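Local atomic coordinates of cysteine desulfurase (Stenotrophomonas maltophilia, PDB entry 6WCI), a protein that probably uses pyridoxal 5'-phosphate to strip sulfur from L-cysteine, yielding L-alanine and passing the sulfur to a carrier. Residues B[23-26]-B[27-30]; B[31-34]-B[35-38]; B[221-224]-B[225-229]; B[312-315]-B[316-320]. All blocks are in the same frame, centred on the assembly; numbering follows the deposited sequence.

Interaction 1: residues B[23-26]-B[27-30]; sequences APDW and DRVR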
loop_
_atom_site.group_PDB
_atom_site.type_symbol
_atom_site.label_atom_id
_atom_site.label_comp_id
_atom_site.label_asym_id
_atom_site.label_seq_id
_atom_site.Cartn_x
_atom_site.Cartn_y
_atom_site.Cartn_z
ATOM N N ALA B 23 -10.916 19.434 -28.350
ATOM C CA ALA B 23 -9.474 19.507 -28.570
ATOM C C ALA B 23 -8.790 20.287 -27.449
ATOM O O ALA B 23 -9.209 21.395 -27.124
ATOM C CB ALA B 23 -9.176 20.148 -29.922
ATOM N N PRO B 24 -7.746 19.696 -26.846
ATOM C CA PRO B 24 -6.979 20.417 -25.820
ATOM C C PRO B 24 -5.687 21.023 -26.352
ATOM O O PRO B 24 -5.097 20.513 -27.310
ATOM C CB PRO B 24 -6.690 19.332 -24.770
ATOM C CG PRO B 24 -7.138 18.005 -25.401
ATOM C CD PRO B 24 -7.413 18.266 -26.849
ATOM N N ASP B 25 -5.244 22.114 -25.732
ATOM C CA ASP B 25 -3.962 22.742 -26.044
ATOM C C ASP B 25 -2.866 21.902 -25.405
ATOM O O ASP B 25 -2.624 21.995 -24.198
ATOM C CB ASP B 25 -3.935 24.178 -25.528
ATOM C CG ASP B 25 -2.589 24.863 -25.731
ATOM O OD1 ASP B 25 -1.707 24.314 -26.428
ATOM O OD2 ASP B 25 -2.418 25.973 -25.188
ATOM N N TRP B 26 -2.179 21.094 -26.213
ATOM C CA TRP B 26 -1.269 20.100 -25.651
ATOM C C TRP B 26 0.008 20.731 -25.106
ATOM O O TRP B 26 0.609 20.187 -24.171
ATOM C CB TRP B 26 -0.946 19.028 -26.697
ATOM C CG TRP B 26 -2.110 18.140 -26.980
ATOM C CD1 TRP B 26 -2.826 18.059 -28.142
ATOM C CD2 TRP B 26 -2.711 17.210 -26.071
ATOM N NE1 TRP B 26 -3.829 17.124 -28.013
ATOM C CE2 TRP B 26 -3.781 16.592 -26.751
ATOM C CE3 TRP B 26 -2.449 16.837 -24.748
ATOM C CZ2 TRP B 26 -4.589 15.623 -26.152
ATOM C CZ3 TRP B 26 -3.252 15.866 -24.158
ATOM C CH2 TRP B 26 -4.306 15.275 -24.857
ATOM N N ASP B 27 0.440 21.863 -25.672
ATOM C CA ASP B 27 1.582 22.584 -25.112
ATOM C C ASP B 27 1.288 23.067 -23.700
ATOM O O ASP B 27 2.147 22.987 -22.813
ATOM C CB ASP B 27 1.949 23.759 -26.017
ATOM C CG ASP B 27 2.434 23.305 -27.373
ATOM O OD1 ASP B 27 3.443 22.572 -27.413
ATOM O OD2 ASP B 27 1.799 23.654 -28.395
ATOM N N ARG B 28 0.079 23.575 -23.471
ATOM C CA ARG B 28 -0.296 24.011 -22.135
ATOM C C ARG B 28 -0.455 22.826 -21.192
ATOM O O ARG B 28 -0.160 22.949 -20.000
ATOM C CB ARG B 28 -1.581 24.832 -22.201
ATOM C CG ARG B 28 -2.208 25.133 -20.852
ATOM C CD ARG B 28 -1.399 26.166 -20.070
ATOM N NE ARG B 28 -1.923 26.318 -18.718
ATOM C CZ ARG B 28 -1.650 25.487 -17.729
ATOM N NH1 ARG B 28 -0.862 24.443 -17.948
ATOM N NH2 ARG B 28 -2.169 25.691 -16.526
ATOM N N VAL B 29 -0.888 21.668 -21.709
ATOM C CA VAL B 29 -1.046 20.485 -20.856
ATOM C C VAL B 29 0.305 20.022 -20.320
ATOM O O VAL B 29 0.447 19.730 -19.127
ATOM C CB VAL B 29 -1.766 19.355 -21.618
ATOM C CG1 VAL B 29 -1.828 18.089 -20.762
ATOM C CG2 VAL B 29 -3.170 19.780 -22.032
ATOM N N ARG B 30 1.316 19.953 -21.192
ATOM C CA ARG B 30 2.658 19.541 -20.781
ATOM C C ARG B 30 3.242 20.448 -19.695
ATOM O O ARG B 30 4.062 19.998 -18.889
ATOM C CB ARG B 30 3.586 19.515 -22.003
ATOM C CG ARG B 30 5.087 19.432 -21.677
ATOM C CD ARG B 30 5.981 19.386 -22.925
ATOM N NE ARG B 30 7.387 19.313 -22.541
ATOM C CZ ARG B 30 8.101 18.197 -22.444
ATOM N NH1 ARG B 30 7.567 17.004 -22.730
ATOM N NH2 ARG B 30 9.371 18.283 -22.078
#
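Trp26 and Val29, one helical turn apart, run side by side in the same direction, and the indole and the branched chain form one apolar flank. Val29 CG2 lies 4.1 Å from Trp26 CE3, approaching the ring obliquely. With chi1 at 175° this CG2 branch stands anti to the carbonyl carbon, beside the backbone nitrogen, and comes to 3.1 Å from Asp25 O. Pro24 completes this apolar group from the preceding loop, its CG standing 3.5 Å above one indole face and displaced toward the rim.

Asp25 takes a different orientation and illustrates N-capping. Its OD1 accepts a weak bond from Asp27 N at 3.3 Å, while OD2 rests 3.3 Å from Arg28 CB. The Asp25 and Arg28 chains cross at about a right angle; the guanidinium leads away from that carboxylate and forms a salt bridge with Asp32. Asp27 OD2 comes within 4.1 Å of Asp25 OD1, an approach of like charges. The first helical bonds follow, Val29 N to Asp25 O and Arg30 N to Trp26 O (both 3.1 Å).

In the fold, this short helix packs on two others: Val29 touches Tyr312 and Leu316 of helix 300-316, and Trp26 meets Leu316 as well as Val321 and Arg324 of helix 318-336, the last through a cation-pi contact.

Interaction 2: residues B[31-34]-B[35-38]; sequences LDFP and LLMR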
loop_
_atom_site.group_PDB
_atom_site.type_symbol
_atom_site.label_atom_id
_atom_site.label_comp_id
_atom_site.label_asym_id
_atom_site.label_seq_id
_atom_site.Cartn_x
_atom_site.Cartn_y
_atom_site.Cartn_z
ATOM N N LEU B 31 2.865 21.727 -19.669
ATOM C CA LEU B 31 3.404 22.613 -18.637
ATOM C C LEU B 31 2.876 22.284 -17.247
ATOM O O LEU B 31 3.438 22.765 -16.254
ATOM C CB LEU B 31 3.091 24.071 -18.968
ATOM C CG LEU B 31 3.626 24.596 -20.303
ATOM C CD1 LEU B 31 3.286 26.069 -20.462
ATOM C CD2 LEU B 31 5.123 24.369 -20.418
ATOM N N ASP B 32 1.820 21.476 -17.152
ATOM C CA ASP B 32 1.321 21.043 -15.854
ATOM C C ASP B 32 2.257 20.080 -15.150
ATOM O O ASP B 32 2.054 19.816 -13.963
ATOM C CB ASP B 32 -0.043 20.368 -16.009
ATOM C CG ASP B 32 -1.161 21.359 -16.149
ATOM O OD1 ASP B 32 -1.006 22.493 -15.658
ATOM O OD2 ASP B 32 -2.189 21.008 -16.757
ATOM N N PHE B 33 3.262 19.546 -15.844
ATOM C CA PHE B 33 4.111 18.478 -15.323
ATOM C C PHE B 33 5.483 19.043 -14.989
ATOM O O PHE B 33 6.355 19.118 -15.863
ATOM C CB PHE B 33 4.218 17.345 -16.349
ATOM C CG PHE B 33 2.908 16.637 -16.603
ATOM C CD1 PHE B 33 1.958 17.185 -17.459
ATOM C CD2 PHE B 33 2.627 15.426 -15.978
ATOM C CE1 PHE B 33 0.742 16.533 -17.692
ATOM C CE2 PHE B 33 1.418 14.757 -16.207
ATOM C CZ PHE B 33 0.475 15.309 -17.063
ATOM N N PRO B 34 5.734 19.438 -13.737
ATOM C CA PRO B 34 6.955 20.208 -13.452
ATOM C C PRO B 34 8.242 19.428 -13.653
ATOM O O PRO B 34 9.265 20.046 -13.968
ATOM C CB PRO B 34 6.769 20.633 -11.987
ATOM C CG PRO B 34 5.842 19.607 -11.405
ATOM C CD PRO B 34 4.909 19.230 -12.533
ATOM N N LEU B 35 8.226 18.096 -13.529
ATOM C CA LEU B 35 9.466 17.326 -13.644
ATOM C C LEU B 35 10.069 17.411 -15.044
ATOM O O LEU B 35 11.299 17.399 -15.187
ATOM C CB LEU B 35 9.216 15.866 -13.263
ATOM C CG LEU B 35 10.389 14.875 -13.350
ATOM C CD1 LEU B 35 10.252 13.820 -12.276
ATOM C CD2 LEU B 35 10.514 14.198 -14.740
ATOM N N LEU B 36 9.231 17.484 -16.082
ATOM C CA LEU B 36 9.723 17.535 -17.456
ATOM C C LEU B 36 10.649 18.722 -17.714
ATOM O O LEU B 36 11.303 18.751 -18.761
ATOM C CB LEU B 36 8.534 17.563 -18.428
ATOM C CG LEU B 36 7.511 16.431 -18.219
ATOM C CD1 LEU B 36 6.329 16.536 -19.178
ATOM C CD2 LEU B 36 8.166 15.072 -18.349
ATOM N N MET B 37 10.730 19.687 -16.791
ATOM C CA MET B 37 11.597 20.851 -16.944
ATOM C C MET B 37 13.055 20.544 -16.612
ATOM O O MET B 37 13.941 21.297 -17.031
ATOM C CB MET B 37 11.085 22.000 -16.059
ATOM C CG MET B 37 11.654 23.377 -16.380
ATOM S SD MET B 37 10.810 24.739 -15.532
ATOM C CE MET B 37 9.181 24.614 -16.278
ATOM N N ARG B 38 13.335 19.429 -15.936
ATOM C CA ARG B 38 14.682 19.208 -15.428
ATOM C C ARG B 38 15.635 18.728 -16.520
ATOM O O ARG B 38 15.232 18.275 -17.595
ATOM C CB ARG B 38 14.688 18.185 -14.301
ATOM C CG ARG B 38 14.337 16.766 -14.745
ATOM C CD ARG B 38 14.835 15.742 -13.733
ATOM N NE ARG B 38 16.294 15.641 -13.747
ATOM C CZ ARG B 38 16.990 14.880 -12.912
ATOM N NH1 ARG B 38 16.353 14.168 -11.981
ATOM N NH2 ARG B 38 18.316 14.829 -13.002
#
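Phe33 and Leu36 make the close apolar contact of this turn: Leu36 CD1 comes within 3.6 Å of Phe33 CB, with the ring itself met obliquely and leading away. With the leucine CG anti to the carbonyl carbon (chi1 -53°), beside the backbone N, the extended CD1 branch reaches that CB. The same pair is joined through the backbone by a weak bond from Leu36 N to Phe33 O, 3.3 Å long. The buried ring of Phe33 continues into the protein, meeting the ring of Tyr405 and packing on Pro57 and Cys248. Leu35 is buried too, against Leu45 of strand 43-47.

The other side is looser. Met37 is exposed, and it touches the first half of the turn mainly through CB, 3.4 Å from Pro34 O. Its N binds that same oxygen at 3.2 Å; the bond is fairly straight at hydrogen (162°), although the donor stands 50° out of the carbonyl plane.

The second subunit adds further contacts: its Arg69 packs on Pro34 and its Arg70 on Leu35, while Arg38 NH1 bonds to O of that subunit's Arg70.

Successive bonds from residue i+3 to residue i, ending with Arg38 N on Leu35 O (3.0 Å), are the signature of a 3-10 turn, here leading the chain into strand 39-40 beside the second subunit.

Interaction 3: residues B[221-224]-B[225-229]; sequences GSQA and VPHRK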
loop_
_atom_site.group_PDB
_atom_site.type_symbol
_atom_site.label_atom_id
_atom_site.label_comp_id
_atom_site.label_asym_id
_atom_site.label_seq_id
_atom_site.Cartn_x
_atom_site.Cartn_y
_atom_site.Cartn_z
ATOM N N GLY B 221 -5.818 -4.109 -16.570
ATOM C CA GLY B 221 -5.969 -2.864 -17.292
ATOM C C GLY B 221 -4.875 -1.848 -17.029
ATOM O O GLY B 221 -5.073 -0.656 -17.291
ATOM N N SER B 222 -3.713 -2.302 -16.542
ATOM C CA SER B 222 -2.705 -1.368 -16.030
ATOM C C SER B 222 -2.183 -0.435 -17.111
ATOM O O SER B 222 -1.844 0.722 -16.818
ATOM C CB SER B 222 -1.532 -2.123 -15.408
ATOM O OG SER B 222 -1.984 -3.154 -14.557
ATOM N N GLN B 223 -2.082 -0.919 -18.351
ATOM C CA GLN B 223 -1.649 -0.094 -19.467
ATOM C C GLN B 223 -2.806 0.398 -20.322
ATOM O O GLN B 223 -2.567 1.063 -21.335
ATOM C CB GLN B 223 -0.647 -0.854 -20.343
ATOM C CG GLN B 223 0.632 -1.244 -19.627
ATOM C CD GLN B 223 1.521 -0.051 -19.334
ATOM O OE1 GLN B 223 1.362 1.013 -19.933
ATOM N NE2 GLN B 223 2.462 -0.222 -18.412
ATOM N N ALA B 224 -4.047 0.101 -19.937
ATOM C CA ALA B 224 -5.218 0.588 -20.661
ATOM C C ALA B 224 -5.682 1.969 -20.188
ATOM O O ALA B 224 -5.739 2.918 -20.976
ATOM C CB ALA B 224 -6.362 -0.417 -20.535
ATOM N N VAL B 225 -6.024 2.091 -18.910
ATOM C CA VAL B 225 -6.700 3.289 -18.405
ATOM C C VAL B 225 -5.867 4.567 -18.473
ATOM O O VAL B 225 -6.468 5.650 -18.482
ATOM C CB VAL B 225 -7.211 3.064 -16.975
ATOM C CG1 VAL B 225 -8.167 1.889 -16.971
ATOM C CG2 VAL B 225 -6.062 2.834 -16.031
ATOM N N PRO B 226 -4.526 4.545 -18.532
ATOM C CA PRO B 226 -3.821 5.817 -18.758
ATOM C C PRO B 226 -3.757 6.258 -20.210
ATOM O O PRO B 226 -3.408 7.419 -20.458
ATOM C CB PRO B 226 -2.413 5.553 -18.209
ATOM C CG PRO B 226 -2.242 4.100 -18.218
ATOM C CD PRO B 226 -3.577 3.460 -18.201
ATOM N N HIS B 227 -4.105 5.395 -21.167
ATOM C CA HIS B 227 -3.889 5.675 -22.579
ATOM C C HIS B 227 -5.158 5.698 -23.420
ATOM O O HIS B 227 -5.105 6.154 -24.572
ATOM C CB HIS B 227 -2.912 4.648 -23.179
ATOM C CG HIS B 227 -1.582 4.620 -22.494
ATOM N ND1 HIS B 227 -0.623 5.591 -22.692
ATOM C CD2 HIS B 227 -1.059 3.751 -21.598
ATOM C CE1 HIS B 227 0.438 5.312 -21.957
ATOM N NE2 HIS B 227 0.200 4.200 -21.283
ATOM N N ARG B 228 -6.289 5.238 -22.890
ATOM C CA ARG B 228 -7.533 5.232 -23.640
ATOM C C ARG B 228 -8.702 5.294 -22.672
ATOM O O ARG B 228 -8.563 5.002 -21.479
ATOM C CB ARG B 228 -7.652 3.984 -24.510
ATOM C CG ARG B 228 -7.784 2.723 -23.680
ATOM C CD ARG B 228 -7.445 1.490 -24.489
ATOM N NE ARG B 228 -8.454 1.211 -25.502
ATOM C CZ ARG B 228 -8.304 1.442 -26.800
ATOM N NH1 ARG B 228 -7.176 1.966 -27.264
ATOM N NH2 ARG B 228 -9.288 1.145 -27.634
ATOM N N LYS B 229 -9.863 5.674 -23.201
ATOM C CA LYS B 229 -11.076 5.633 -22.400
ATOM C C LYS B 229 -11.493 4.189 -22.210
ATOM O O LYS B 229 -11.636 3.444 -23.182
ATOM C CB LYS B 229 -12.210 6.428 -23.038
ATOM C CG LYS B 229 -13.440 6.440 -22.130
ATOM C CD LYS B 229 -14.454 7.510 -22.476
ATOM C CE LYS B 229 -15.561 7.567 -21.427
ATOM N NZ LYS B 229 -16.236 6.245 -21.214
#
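Two consecutive turns shape the backbone: Val225 N reaches Gly221 O in a weak 3.3 Å bond, and Ala224 O then accepts from both His227 N (3.0 Å) and Arg228 N (3.1 Å). The two backbone donors grip this carbonyl differently, His227 N from 45° out of its plane and Arg228 N nearly along the C=O axis.

Gln223 and His227 lie alongside, pointing the same way, with amide and imidazole planes only 20° apart. Gln223 O meets the imidazole at its edge, 3.1 Å from His227 CD2, and Gln223 OE1 stands 3.7 Å from His227 NE2. Pro226 CB covers part of one ring face. Other partners are Glu325 OE2 for His227 ND1, and Ala51 O and O3 of the pyridoxal-lysine at position 246 for Gln223 NE2. Arg228 holds CG between its backbone N and carbonyl carbon (chi1 67°), which lays CG 3.4 Å from Ala224 O, while its guanidinium salt-bridges Glu350.

The loop thus leaves strand 216-220 beside the cofactor and heads for helix 232-235, with Val225 touching Tyr240 and Ile242 of strand 239-243 and also Phe100 and Leu101 of helix 81-101.

Interaction 4: residues B[312-315]-B[316-320]; sequences YLQQ and LGQEN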
loop_
_atom_site.group_PDB
_atom_site.type_symbol
_atom_site.label_atom_id
_atom_site.label_comp_id
_atom_site.label_asym_id
_atom_site.label_seq_id
_atom_site.Cartn_x
_atom_site.Cartn_y
_atom_site.Cartn_z
ATOM N N TYR B 312 -8.190 14.769 -13.494
ATOM C CA TYR B 312 -7.371 15.440 -14.500
ATOM C C TYR B 312 -7.524 14.771 -15.860
ATOM O O TYR B 312 -7.675 15.452 -16.879
ATOM C CB TYR B 312 -5.909 15.452 -14.056
ATOM C CG TYR B 312 -4.972 16.256 -14.941
ATOM C CD1 TYR B 312 -4.705 17.598 -14.674
ATOM C CD2 TYR B 312 -4.336 15.664 -16.029
ATOM C CE1 TYR B 312 -3.836 18.343 -15.486
ATOM C CE2 TYR B 312 -3.474 16.401 -16.847
ATOM C CZ TYR B 312 -3.228 17.729 -16.570
ATOM O OH TYR B 312 -2.368 18.439 -17.385
ATOM N N LEU B 313 -7.517 13.437 -15.889
ATOM C CA LEU B 313 -7.645 12.721 -17.157
ATOM C C LEU B 313 -9.061 12.816 -17.713
ATOM O O LEU B 313 -9.250 12.925 -18.930
ATOM C CB LEU B 313 -7.234 11.261 -16.977
ATOM C CG LEU B 313 -5.740 11.035 -16.729
ATOM C CD1 LEU B 313 -5.445 9.589 -16.389
ATOM C CD2 LEU B 313 -4.953 11.470 -17.953
ATOM N N GLN B 314 -10.074 12.770 -16.850
ATOM C CA GLN B 314 -11.430 12.986 -17.340
ATOM C C GLN B 314 -11.598 14.403 -17.886
ATOM O O GLN B 314 -12.316 14.612 -18.869
ATOM C CB GLN B 314 -12.453 12.698 -16.242
ATOM C CG GLN B 314 -12.704 11.209 -16.031
ATOM C CD GLN B 314 -13.782 10.923 -14.992
ATOM O OE1 GLN B 314 -14.926 10.621 -15.340
ATOM N NE2 GLN B 314 -13.417 11.011 -13.706
ATOM N N GLN B 315 -10.928 15.385 -17.271
ATOM C CA GLN B 315 -11.019 16.763 -17.757
ATOM C C GLN B 315 -10.389 16.913 -19.136
ATOM O O GLN B 315 -10.937 17.602 -20.006
ATOM C CB GLN B 315 -10.350 17.726 -16.773
ATOM C CG GLN B 315 -11.143 17.986 -15.501
ATOM C CD GLN B 315 -12.479 18.636 -15.777
ATOM O OE1 GLN B 315 -13.530 18.026 -15.575
ATOM N NE2 GLN B 315 -12.448 19.885 -16.241
ATOM N N LEU B 316 -9.212 16.314 -19.345
ATOM C CA LEU B 316 -8.621 16.332 -20.678
ATOM C C LEU B 316 -9.535 15.646 -21.677
ATOM O O LEU B 316 -9.694 16.112 -22.811
ATOM C CB LEU B 316 -7.259 15.638 -20.678
ATOM C CG LEU B 316 -6.078 16.181 -19.888
ATOM C CD1 LEU B 316 -4.807 15.556 -20.442
ATOM C CD2 LEU B 316 -6.021 17.699 -19.954
ATOM N N GLY B 317 -10.158 14.547 -21.266
ATOM C CA GLY B 317 -10.855 13.687 -22.195
ATOM C C GLY B 317 -9.989 12.501 -22.562
ATOM O O GLY B 317 -8.994 12.647 -23.280
ATOM N N GLN B 318 -10.355 11.320 -22.058
ATOM C CA GLN B 318 -9.586 10.115 -22.348
ATOM C C GLN B 318 -9.526 9.846 -23.846
ATOM O O GLN B 318 -8.486 9.416 -24.364
ATOM C CB GLN B 318 -10.186 8.917 -21.608
ATOM C CG GLN B 318 -10.364 9.107 -20.102
ATOM C CD GLN B 318 -11.808 9.412 -19.709
ATOM O OE1 GLN B 318 -12.418 10.347 -20.236
ATOM N NE2 GLN B 318 -12.362 8.619 -18.780
ATOM N N GLU B 319 -10.627 10.098 -24.563
ATOM C CA GLU B 319 -10.597 9.990 -26.021
ATOM C C GLU B 319 -9.587 10.959 -26.619
ATOM O O GLU B 319 -8.898 10.630 -27.591
ATOM C CB GLU B 319 -11.983 10.252 -26.612
ATOM C CG GLU B 319 -12.981 9.134 -26.414
ATOM C CD GLU B 319 -13.914 9.379 -25.242
ATOM O OE1 GLU B 319 -13.552 10.159 -24.327
ATOM O OE2 GLU B 319 -15.017 8.789 -25.244
ATOM N N ASN B 320 -9.491 12.167 -26.056
ATOM C CA ASN B 320 -8.519 13.137 -26.559
ATOM C C ASN B 320 -7.095 12.646 -26.329
ATOM O O ASN B 320 -6.217 12.849 -27.170
ATOM C CB ASN B 320 -8.733 14.497 -25.892
ATOM C CG ASN B 320 -10.017 15.173 -26.332
ATOM O OD1 ASN B 320 -10.398 15.105 -27.497
ATOM N ND2 ASN B 320 -10.696 15.830 -25.393
#
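Tyr312 and Leu316 cross obliquely one turn apart, where Leu316 CD1 rests 3.9 Å from Tyr312 CE2 and Leu316 CG packs 3.5 Å from Tyr312 O. That carbonyl is also an acceptor, taking Leu316 N at 3.0 Å in a nearly straight bond. The next one, Leu313 O, receives Gly317 N, again at 3.0 Å but more bent. With these two bonds the regular pattern of helix 300-316 runs out, for Gly317 turns to positive phi (99°) and starts the next helix as its N-cap residue. Its conformation calls for glycine: a CB here would be jammed against the preceding carbonyl oxygen and would also clash with Asn320 ND2.

The carbonyl of Leu316 falls exactly at this corner, and it is met by a side chain from the new helix. Asn320 ND2 donates to Leu316 O at 2.8 Å; the bond is almost linear (173°) and lies in both the carbonyl plane and the asparagine amide plane. Tyr312 OH, in turn, is satisfied by Asp32 of the N-terminal region. Gln314 and Gln318 run side by side across the corner, Gln318 NE2 facing the aliphatic Gln314 CG at 3.8 Å with the amide planes turned 59° apart, and the side chain of Phe100 in helix 81-101 touches both glutamine side chains.

Chemically, then, the Asn320 amide supplies a donor to the carbonyl of the last residue of helix 300-316, much as a backbone N-H would, and this straight, in-plane bond to the first turn of the next helix would hold the amide in a fixed orientation.

In the fold
From the N terminus, interaction 1 caps the first helix and interaction 2 follows at once, turning the chain into strand 39-40; they touch where Arg30 packs on Leu36. Interactions 3 and 4 come much later, in series, so none nests within or crosses another. Each closes only a local turn, and the distant parts meet in space. Interaction 4, a corner between two helices, is the hub: 23-30 packs against it, Asp32 of interaction 2 bonds to its Tyr312, and Lys229 at the end of interaction 3 lies on Gln318 and Glu319. It thereby bridges the N-terminal region and the cofactor-side loop, interactions 1 and 3 themselves staying about 9 Å apart at their nearest atoms.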